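Local structure of hypothetical protein BACOVA_04980 (Bacteroides ovatus, 3UFI) at residues 46-51 with 96-101; 65-70 with 102-107. The protein is a fimbrillin-like protein of the FimA type that probably serves as a pilus subunit in cell adhesion. One frame throughout, in Å; residues are numbered along the deposited sequence.

Contact 1. Residues 46-51 with 96-101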
ATOM      1  N   VAL A  46      -5.382  -2.709 -14.591  1.00 27.53           N
ATOM      2  CA  VAL A  46      -5.279  -4.125 -15.018  1.00 25.76           C
ATOM      3  C   VAL A  46      -4.545  -4.214 -16.373  1.00 30.96           C
ATOM      4  O   VAL A  46      -4.884  -3.519 -17.333  1.00 28.41           O
ATOM      5  CB  VAL A  46      -6.675  -4.820 -15.060  1.00 28.74           C
ATOM      6  CG1 VAL A  46      -6.572  -6.272 -15.547  1.00 27.90           C
ATOM      7  CG2 VAL A  46      -7.345  -4.776 -13.672  1.00 27.69           C
ATOM      8  N   THR A  47      -3.501  -5.055 -16.418  1.00 29.99           N
ATOM      9  CA  THR A  47      -2.679  -5.254 -17.597  1.00 29.77           C
ATOM     10  C   THR A  47      -2.671  -6.738 -18.001  1.00 33.40           C
ATOM     11  O   THR A  47      -2.438  -7.605 -17.156  1.00 31.84           O
ATOM     12  CB  THR A  47      -1.249  -4.749 -17.311  1.00 32.42           C
ATOM     13  OG1 THR A  47      -1.311  -3.378 -16.928  1.00 32.53           O
ATOM     14  CG2 THR A  47      -0.307  -4.893 -18.505  1.00 27.10           C
ATOM     15  N   VAL A  48      -2.852  -6.999 -19.304  1.00 30.60           N
ATOM     16  CA  VAL A  48      -2.712  -8.328 -19.906  1.00 30.89           C
ATOM     17  C   VAL A  48      -1.225  -8.458 -20.228  1.00 38.17           C
ATOM     18  O   VAL A  48      -0.719  -7.770 -21.116  1.00 36.21           O
ATOM     19  CB  VAL A  48      -3.631  -8.564 -21.116  1.00 33.74           C
ATOM     20  CG1 VAL A  48      -3.360  -9.933 -21.739  1.00 34.15           C
ATOM     21  CG2 VAL A  48      -5.094  -8.440 -20.703  1.00 32.48           C
ATOM     22  N   GLU A  49      -0.519  -9.232 -19.399  1.00 40.05           N
ATOM     23  CA  GLU A  49       0.929  -9.423 -19.456  1.00 44.01           C
ATOM     24  C   GLU A  49       1.315 -10.366 -20.584  1.00 54.34           C
ATOM     25  O   GLU A  49       2.117 -10.004 -21.442  1.00 56.37           O
ATOM     26  CB  GLU A  49       1.457  -9.942 -18.094  1.00 45.63           C
ATOM     27  CG  GLU A  49       2.887 -10.465 -18.149  1.00 64.71           C
ATOM     28  CD  GLU A  49       3.533 -10.860 -16.838  1.00 96.69           C
ATOM     29  OE1 GLU A  49       3.429 -10.081 -15.863  1.00101.30           O
ATOM     30  OE2 GLU A  49       4.206 -11.917 -16.807  1.00 93.38           O
ATOM     31  N   ALA A  50       0.744 -11.565 -20.572  1.00 53.92           N
ATOM     32  CA  ALA A  50       1.029 -12.625 -21.524  1.00 55.20           C
ATOM     33  C   ALA A  50      -0.227 -13.332 -21.971  1.00 60.16           C
ATOM     34  O   ALA A  50      -1.170 -13.495 -21.201  1.00 55.53           O
ATOM     35  CB  ALA A  50       1.988 -13.643 -20.904  1.00 56.12           C
ATOM     36  N   ASP A  51      -0.212 -13.713 -23.255  1.00 62.50           N
ATOM     37  CA  ASP A  51      -1.166 -14.507 -24.010  1.00 65.01           C
ATOM     38  C   ASP A  51      -0.365 -15.742 -24.385  1.00 74.90           C
ATOM     39  O   ASP A  51       0.577 -15.639 -25.177  1.00 74.72           O
ATOM     40  CB  ASP A  51      -1.670 -13.693 -25.231  1.00 67.21           C
ATOM     41  CG  ASP A  51      -2.673 -14.367 -26.164  1.00 78.21           C
ATOM     42  OD1 ASP A  51      -2.738 -15.621 -26.176  1.00 78.29           O
ATOM     43  OD2 ASP A  51      -3.393 -13.639 -26.889  1.00 85.37           O
ATOM     44  N   PHE A  96      -3.924 -16.816 -19.992  1.00 32.81           N
ATOM     45  CA  PHE A  96      -3.336 -15.482 -19.950  1.00 30.27           C
ATOM     46  C   PHE A  96      -2.780 -15.215 -18.584  1.00 35.36           C
ATOM     47  O   PHE A  96      -3.231 -15.810 -17.603  1.00 35.26           O
ATOM     48  CB  PHE A  96      -4.381 -14.408 -20.291  1.00 30.31           C
ATOM     49  CG  PHE A  96      -5.011 -14.531 -21.659  1.00 32.27           C
ATOM     50  CD1 PHE A  96      -6.067 -15.412 -21.882  1.00 34.13           C
ATOM     51  CD2 PHE A  96      -4.572 -13.741 -22.719  1.00 32.87           C
ATOM     52  CE1 PHE A  96      -6.637 -15.530 -23.149  1.00 35.33           C
ATOM     53  CE2 PHE A  96      -5.160 -13.840 -23.976  1.00 35.51           C
ATOM     54  CZ  PHE A  96      -6.186 -14.731 -24.186  1.00 34.58           C
ATOM     55  N   THR A  97      -1.796 -14.329 -18.525  1.00 32.26           N
ATOM     56  CA  THR A  97      -1.231 -13.801 -17.303  1.00 31.02           C
ATOM     57  C   THR A  97      -1.656 -12.346 -17.232  1.00 32.18           C
ATOM     58  O   THR A  97      -1.480 -11.605 -18.195  1.00 30.44           O
ATOM     59  CB  THR A  97       0.281 -13.975 -17.207  1.00 37.04           C
ATOM     60  OG1 THR A  97       0.584 -15.363 -17.269  1.00 38.89           O
ATOM     61  CG2 THR A  97       0.845 -13.380 -15.912  1.00 30.85           C
ATOM     62  N   LEU A  98      -2.244 -11.950 -16.103  1.00 28.90           N
ATOM     63  CA  LEU A  98      -2.685 -10.573 -15.889  1.00 28.33           C
ATOM     64  C   LEU A  98      -2.105 -10.039 -14.618  1.00 32.25           C
ATOM     65  O   LEU A  98      -1.983 -10.780 -13.648  1.00 33.38           O
ATOM     66  CB  LEU A  98      -4.235 -10.486 -15.802  1.00 27.58           C
ATOM     67  CG  LEU A  98      -5.033 -10.275 -17.097  1.00 29.97           C
ATOM     68  CD1 LEU A  98      -4.959 -11.502 -18.022  1.00 28.51           C
ATOM     69  CD2 LEU A  98      -6.494  -9.992 -16.774  1.00 30.19           C
ATOM     70  N   ASN A  99      -1.761  -8.754 -14.602  1.00 28.69           N
ATOM     71  CA  ASN A  99      -1.224  -8.039 -13.436  0.50 27.92           C
ATOM     72  C   ASN A  99      -2.181  -6.963 -13.039  1.00 30.48           C
ATOM     73  O   ASN A  99      -2.874  -6.437 -13.914  1.00 29.28           O
ATOM     74  CB  ASN A  99       0.140  -7.373 -13.734  0.50 27.51           C
ATOM     75  CG  ASN A  99       1.226  -8.273 -14.216  0.50 41.51           C
ATOM     76  OD1 ASN A  99       1.473  -9.348 -13.671  0.50 34.60           O
ATOM     77  ND2 ASN A  99       1.940  -7.813 -15.225  0.50 35.99           N
ATOM     78  N   ALA A 100      -2.216  -6.589 -11.773  1.00 27.28           N
ATOM     79  CA  ALA A 100      -3.064  -5.487 -11.364  1.00 26.43           C
ATOM     80  C   ALA A 100      -2.397  -4.743 -10.224  1.00 27.87           C
ATOM     81  O   ALA A 100      -1.560  -5.309  -9.530  1.00 25.68           O
ATOM     82  CB  ALA A 100      -4.453  -5.991 -10.972  1.00 26.68           C
ATOM     83  N   TYR A 101      -2.725  -3.453 -10.062  1.00 26.45           N
ATOM     84  CA  TYR A 101      -2.141  -2.673  -8.975  1.00 25.21           C
ATOM     85  C   TYR A 101      -3.142  -1.644  -8.506  1.00 29.62           C
ATOM     86  O   TYR A 101      -4.061  -1.302  -9.226  1.00 29.75           O
ATOM     87  CB  TYR A 101      -0.819  -2.005  -9.420  1.00 24.81           C
ATOM     88  CG  TYR A 101      -1.065  -0.791 -10.284  1.00 24.80           C
ATOM     89  CD1 TYR A 101      -1.296  -0.920 -11.655  1.00 24.94           C
ATOM     90  CD2 TYR A 101      -1.163   0.482  -9.721  1.00 24.49           C
ATOM     91  CE1 TYR A 101      -1.588   0.185 -12.442  1.00 24.06           C
ATOM     92  CE2 TYR A 101      -1.465   1.596 -10.504  1.00 25.30           C
ATOM     93  CZ  TYR A 101      -1.678   1.441 -11.864  1.00 30.06           C
ATOM     94  OH  TYR A 101      -1.982   2.533 -12.642  1.00 27.07           O
TER
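Val-46 and Val-48 set their methyl groups against Leu-98, and this is the tightly packed side of the antiparallel pairing of 46-51 with 96-101. CG1 of Val-46 reaches CD2 of Leu-98 at 3.9 Å, while its other methyl, CG2, turns to CB of Ala-100. Val-48 lies alongside Leu-98 and splits its branches likewise: CG2 meets the leucine CG, and CG1, anti to the backbone N (chi1 176°), is carried on to the Phe-96 ring. Phe-153 of strand 150-156 closes over Val-46, Leu-98 and Ala-100. At the end of this face Asp-51, poorly ordered, runs beside Phe-96, its CG 3.4 Å from ring atom CE2; its OD1 accepts from the backbone N of Asn-54, just beyond the strand.

The face carrying Thr-47, Ala-50, Thr-97 and Asn-99 is more polar; Thr-97 and Asn-99 are buried, and the looser, solvent side is at Thr-47, Glu-49 and Ala-50. Glu-49, poorly ordered, stretches an extended chain past CG2 of Thr-97 to Asn-99. In the conformer described, its OE1 appears to accept from ND2 of Asn-99 (2.8 Å) on its anti lone pair, nearly in the amide plane, but Asn-99 has two conformers, so this bond is tentative. In this conformer Asn-99 OD1 accepts from NE2 of Gln-141 on the adjoining strand. Thr-47 OG1 is bonded to the backbone N of Asn-65.

Between the faces, Thr-47 and Asn-99 exchange two backbone hydrogen bonds, N of Thr-47 to O of Asn-99 being nearly straight at 175°. Farther along, the N atoms of Glu-49 (2.8 Å) and Ala-50 (3.3 Å) both reach O of Thr-97 from the same face of its carbonyl plane. Two residues against one make a classic beta bulge in the mixed sheet of the fimbrillin-like fold.

Contact 2. Residues 65-70 with 102-107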
ATOM      1  N   ASN A  65      -2.805  -1.152 -18.221  1.00 27.39           N
ATOM      2  CA  ASN A  65      -3.244  -0.128 -17.267  1.00 26.62           C
ATOM      3  C   ASN A  65      -4.715   0.310 -17.526  1.00 28.67           C
ATOM      4  O   ASN A  65      -5.018   1.495 -17.624  1.00 26.14           O
ATOM      5  CB  ASN A  65      -2.291   1.096 -17.360  1.00 24.34           C
ATOM      6  CG  ASN A  65      -2.379   2.053 -16.212  1.00 35.34           C
ATOM      7  OD1 ASN A  65      -2.398   1.652 -15.054  1.00 30.65           O
ATOM      8  ND2 ASN A  65      -2.394   3.347 -16.509  1.00 27.12           N
ATOM      9  N   ILE A  66      -5.617  -0.658 -17.622  1.00 26.80           N
ATOM     10  CA  ILE A  66      -7.036  -0.387 -17.842  1.00 26.16           C
ATOM     11  C   ILE A  66      -7.631  -0.114 -16.478  1.00 28.91           C
ATOM     12  O   ILE A  66      -7.473  -0.938 -15.595  1.00 27.25           O
ATOM     13  CB  ILE A  66      -7.751  -1.547 -18.609  1.00 28.02           C
ATOM     14  CG1 ILE A  66      -7.050  -1.864 -19.960  1.00 29.26           C
ATOM     15  CG2 ILE A  66      -9.263  -1.269 -18.778  1.00 24.80           C
ATOM     16  CD1 ILE A  66      -6.909  -0.680 -21.016  1.00 31.01           C
ATOM     17  N   GLN A  67      -8.305   1.034 -16.307  1.00 26.87           N
ATOM     18  CA  GLN A  67      -8.880   1.387 -15.012  1.00 25.82           C
ATOM     19  C   GLN A  67     -10.197   0.648 -14.736  1.00 28.66           C
ATOM     20  O   GLN A  67     -11.076   0.632 -15.580  1.00 27.69           O
ATOM     21  CB  GLN A  67      -9.100   2.907 -14.902  1.00 26.64           C
ATOM     22  CG  GLN A  67      -9.406   3.326 -13.449  1.00 25.32           C
ATOM     23  CD  GLN A  67      -9.768   4.771 -13.283  1.00 35.44           C
ATOM     24  OE1 GLN A  67      -9.876   5.261 -12.175  1.00 31.11           O
ATOM     25  NE2 GLN A  67      -9.979   5.490 -14.363  1.00 24.21           N
ATOM     26  N   TYR A  68     -10.300   0.055 -13.538  1.00 25.61           N
ATOM     27  CA  TYR A  68     -11.469  -0.615 -12.968  1.00 24.25           C
ATOM     28  C   TYR A  68     -11.772   0.063 -11.630  1.00 29.01           C
ATOM     29  O   TYR A  68     -10.857   0.536 -10.957  1.00 26.04           O
ATOM     30  CB  TYR A  68     -11.253  -2.140 -12.788  1.00 23.42           C
ATOM     31  CG  TYR A  68     -11.350  -2.934 -14.074  1.00 23.60           C
ATOM     32  CD1 TYR A  68     -10.331  -2.891 -15.026  1.00 25.63           C
ATOM     33  CD2 TYR A  68     -12.462  -3.723 -14.346  1.00 24.34           C
ATOM     34  CE1 TYR A  68     -10.423  -3.618 -16.218  1.00 26.91           C
ATOM     35  CE2 TYR A  68     -12.574  -4.435 -15.539  1.00 25.05           C
ATOM     36  CZ  TYR A  68     -11.559  -4.367 -16.478  1.00 29.27           C
ATOM     37  OH  TYR A  68     -11.653  -5.111 -17.618  1.00 31.54           O
ATOM     38  N   ARG A  69     -13.053   0.173 -11.284  1.00 28.67           N
ATOM     39  CA  ARG A  69     -13.480   0.787 -10.029  1.00 29.13           C
ATOM     40  C   ARG A  69     -14.163  -0.269  -9.161  1.00 33.04           C
ATOM     41  O   ARG A  69     -14.916  -1.085  -9.676  1.00 31.90           O
ATOM     42  CB  ARG A  69     -14.441   1.955 -10.323  1.00 32.16           C
ATOM     43  CG  ARG A  69     -14.892   2.726  -9.093  1.00 44.65           C
ATOM     44  CD  ARG A  69     -15.906   3.775  -9.484  1.00 56.16           C
ATOM     45  NE  ARG A  69     -16.526   4.402  -8.316  1.00 64.47           N
ATOM     46  CZ  ARG A  69     -17.618   3.946  -7.705  1.00 80.60           C
ATOM     47  NH1 ARG A  69     -18.211   2.830  -8.128  1.00 56.07           N
ATOM     48  NH2 ARG A  69     -18.119   4.591  -6.657  1.00 73.83           N
ATOM     49  N   ASN A  70     -13.968  -0.201  -7.842  1.00 31.75           N
ATOM     50  CA  ASN A  70     -14.657  -1.092  -6.918  1.00 32.23           C
ATOM     51  C   ASN A  70     -16.146  -0.741  -6.901  1.00 38.66           C
ATOM     52  O   ASN A  70     -16.485   0.396  -6.621  1.00 39.05           O
ATOM     53  CB  ASN A  70     -14.040  -1.011  -5.515  1.00 30.64           C
ATOM     54  CG  ASN A  70     -14.734  -1.896  -4.522  1.00 45.53           C
ATOM     55  OD1 ASN A  70     -15.400  -1.434  -3.600  1.00 49.89           O
ATOM     56  ND2 ASN A  70     -14.657  -3.184  -4.729  1.00 28.87           N
ATOM     57  N   TYR A 102      -2.941  -1.148  -7.302  1.00 26.66           N
ATOM     58  CA  TYR A 102      -3.716  -0.094  -6.660  1.00 24.75           C
ATOM     59  C   TYR A 102      -2.713   0.888  -6.037  1.00 27.99           C
ATOM     60  O   TYR A 102      -1.696   0.415  -5.553  1.00 29.03           O
ATOM     61  CB  TYR A 102      -4.653  -0.705  -5.580  1.00 24.18           C
ATOM     62  CG  TYR A 102      -5.224   0.314  -4.612  1.00 24.19           C
ATOM     63  CD1 TYR A 102      -4.489   0.746  -3.502  1.00 25.61           C
ATOM     64  CD2 TYR A 102      -6.478   0.890  -4.829  1.00 23.34           C
ATOM     65  CE1 TYR A 102      -4.971   1.743  -2.658  1.00 24.45           C
ATOM     66  CE2 TYR A 102      -6.970   1.888  -3.984  1.00 23.13           C
ATOM     67  CZ  TYR A 102      -6.207   2.318  -2.911  1.00 30.62           C
ATOM     68  OH  TYR A 102      -6.692   3.273  -2.059  1.00 33.33           O
ATOM     69  N   PRO A 103      -2.968   2.213  -5.933  1.00 24.87           N
ATOM     70  CA  PRO A 103      -4.082   2.981  -6.526  1.00 23.93           C
ATOM     71  C   PRO A 103      -3.800   3.300  -7.992  1.00 29.02           C
ATOM     72  O   PRO A 103      -2.676   3.695  -8.358  1.00 28.50           O
ATOM     73  CB  PRO A 103      -4.134   4.267  -5.669  1.00 25.44           C
ATOM     74  CG  PRO A 103      -2.835   4.326  -4.879  1.00 30.02           C
ATOM     75  CD  PRO A 103      -2.008   3.108  -5.250  1.00 25.88           C
ATOM     76  N   TYR A 104      -4.837   3.180  -8.832  1.00 25.34           N
ATOM     77  CA  TYR A 104      -4.707   3.511 -10.247  1.00 24.64           C
ATOM     78  C   TYR A 104      -4.182   4.924 -10.486  1.00 28.26           C
ATOM     79  O   TYR A 104      -4.586   5.872  -9.815  1.00 29.35           O
ATOM     80  CB  TYR A 104      -6.075   3.425 -10.952  1.00 24.89           C
ATOM     81  CG  TYR A 104      -5.969   3.620 -12.451  1.00 24.46           C
ATOM     82  CD1 TYR A 104      -5.618   2.564 -13.282  1.00 26.26           C
ATOM     83  CD2 TYR A 104      -6.191   4.873 -13.036  1.00 24.27           C
ATOM     84  CE1 TYR A 104      -5.506   2.730 -14.659  1.00 25.38           C
ATOM     85  CE2 TYR A 104      -6.063   5.056 -14.416  1.00 24.87           C
ATOM     86  CZ  TYR A 104      -5.755   3.965 -15.224  1.00 27.08           C
ATOM     87  OH  TYR A 104      -5.616   4.063 -16.574  1.00 24.91           O
ATOM     88  N   GLN A 105      -3.361   5.069 -11.515  1.00 24.86           N
ATOM     89  CA  GLN A 105      -2.989   6.365 -12.058  1.00 25.52           C
ATOM     90  C   GLN A 105      -2.690   6.175 -13.540  1.00 28.17           C
ATOM     91  O   GLN A 105      -2.461   5.053 -13.991  1.00 26.02           O
ATOM     92  CB  GLN A 105      -1.840   7.037 -11.299  1.00 27.06           C
ATOM     93  CG  GLN A 105      -0.471   6.414 -11.490  1.00 31.62           C
ATOM     94  CD  GLN A 105       0.575   7.338 -10.925  1.00 39.37           C
ATOM     95  OE1 GLN A 105       1.267   8.069 -11.642  1.00 34.82           O
ATOM     96  NE2 GLN A 105       0.693   7.332  -9.619  1.00 28.49           N
ATOM     97  N   GLY A 106      -2.698   7.263 -14.284  1.00 26.01           N
ATOM     98  CA  GLY A 106      -2.330   7.189 -15.674  1.00 25.23           C
ATOM     99  C   GLY A 106      -3.468   7.082 -16.635  1.00 30.19           C
ATOM    100  O   GLY A 106      -4.599   7.446 -16.319  1.00 30.08           O
ATOM    101  N   ALA A 107      -3.135   6.608 -17.841  1.00 26.98           N
ATOM    102  CA  ALA A 107      -4.053   6.530 -18.962  1.00 26.64           C
ATOM    103  C   ALA A 107      -4.213   5.080 -19.431  1.00 30.53           C
ATOM    104  O   ALA A 107      -3.339   4.248 -19.171  1.00 28.95           O
ATOM    105  CB  ALA A 107      -3.544   7.420 -20.087  1.00 27.66           C
TER
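Three hydrogen bonds join Asn-65 to the loop residues 104-107. The phenol OH of Tyr-104 donates to the backbone O of Asn-65 at 2.8 Å, tilted from the carbonyl plane. In the other direction, ND2 of Asn-65 gives its hydrogens to two loop carbonyls. The bond to O of Gln-105 (3.0 Å, 167° at the hydrogen) lies in both the amide and the carbonyl plane and uses a lone pair; the one to O of Ala-107, also 3.0 Å, is more bent and comes from above that carbonyl plane. These two carbonyl acceptors identify the nitrogen end of the amide, and OD1 takes the OH of Tyr-101.

The stacking contact belongs to Gln-67. Its CB sits over the centre of the Tyr-104 ring, 3.5 Å from the centroid, in a CH-pi contact. With CG anti to the backbone N (chi1 -167°) and the chain extended beyond, the side chain crosses the ring and lays its amide almost parallel to it, 7° between the planes, before OE1 meets NH1 of Arg-43. A leucine in place of the tyrosine would probably leave the carbonyl of Asn-65 without its phenol donor and deprive Gln-67 of the flat surface it stacks on.

Steric fit matters at Gly-106, whose backbone, at angles that call for glycine, passes close to ND2 of Asn-65.

Segment 102-107 has no regular strand structure, and its backbone carbonyls are met by a side-chain amide; the chemistry is consistent with side-chain bonds, rather than strand pairing, holding the loop against 65-67.

In the fold
Strand 43-51 ties the two contacts together: it pairs with 95-102 in contact 1 and with 66-72, the strand of contact 2, so three of the four segments belong to one sheet, with 102-107 the loop that leaves it. The contact centres lie about 13 Å apart. At the seam, Val-46 N is 2.9 Å from Ile-66 O, a probable hydrogen bond, and Asn-65 and Ile-66 both face Val-46 in a G1 beta bulge. CG2 of Val-46 also packs on CD1 of Tyr-68 at 3.8 Å. A second link follows the chain out of 96-101 into 102-107: the OH of Tyr-101 is 2.6 Å from OD1 of Asn-65 and also bonds to the backbone N of Gln-105.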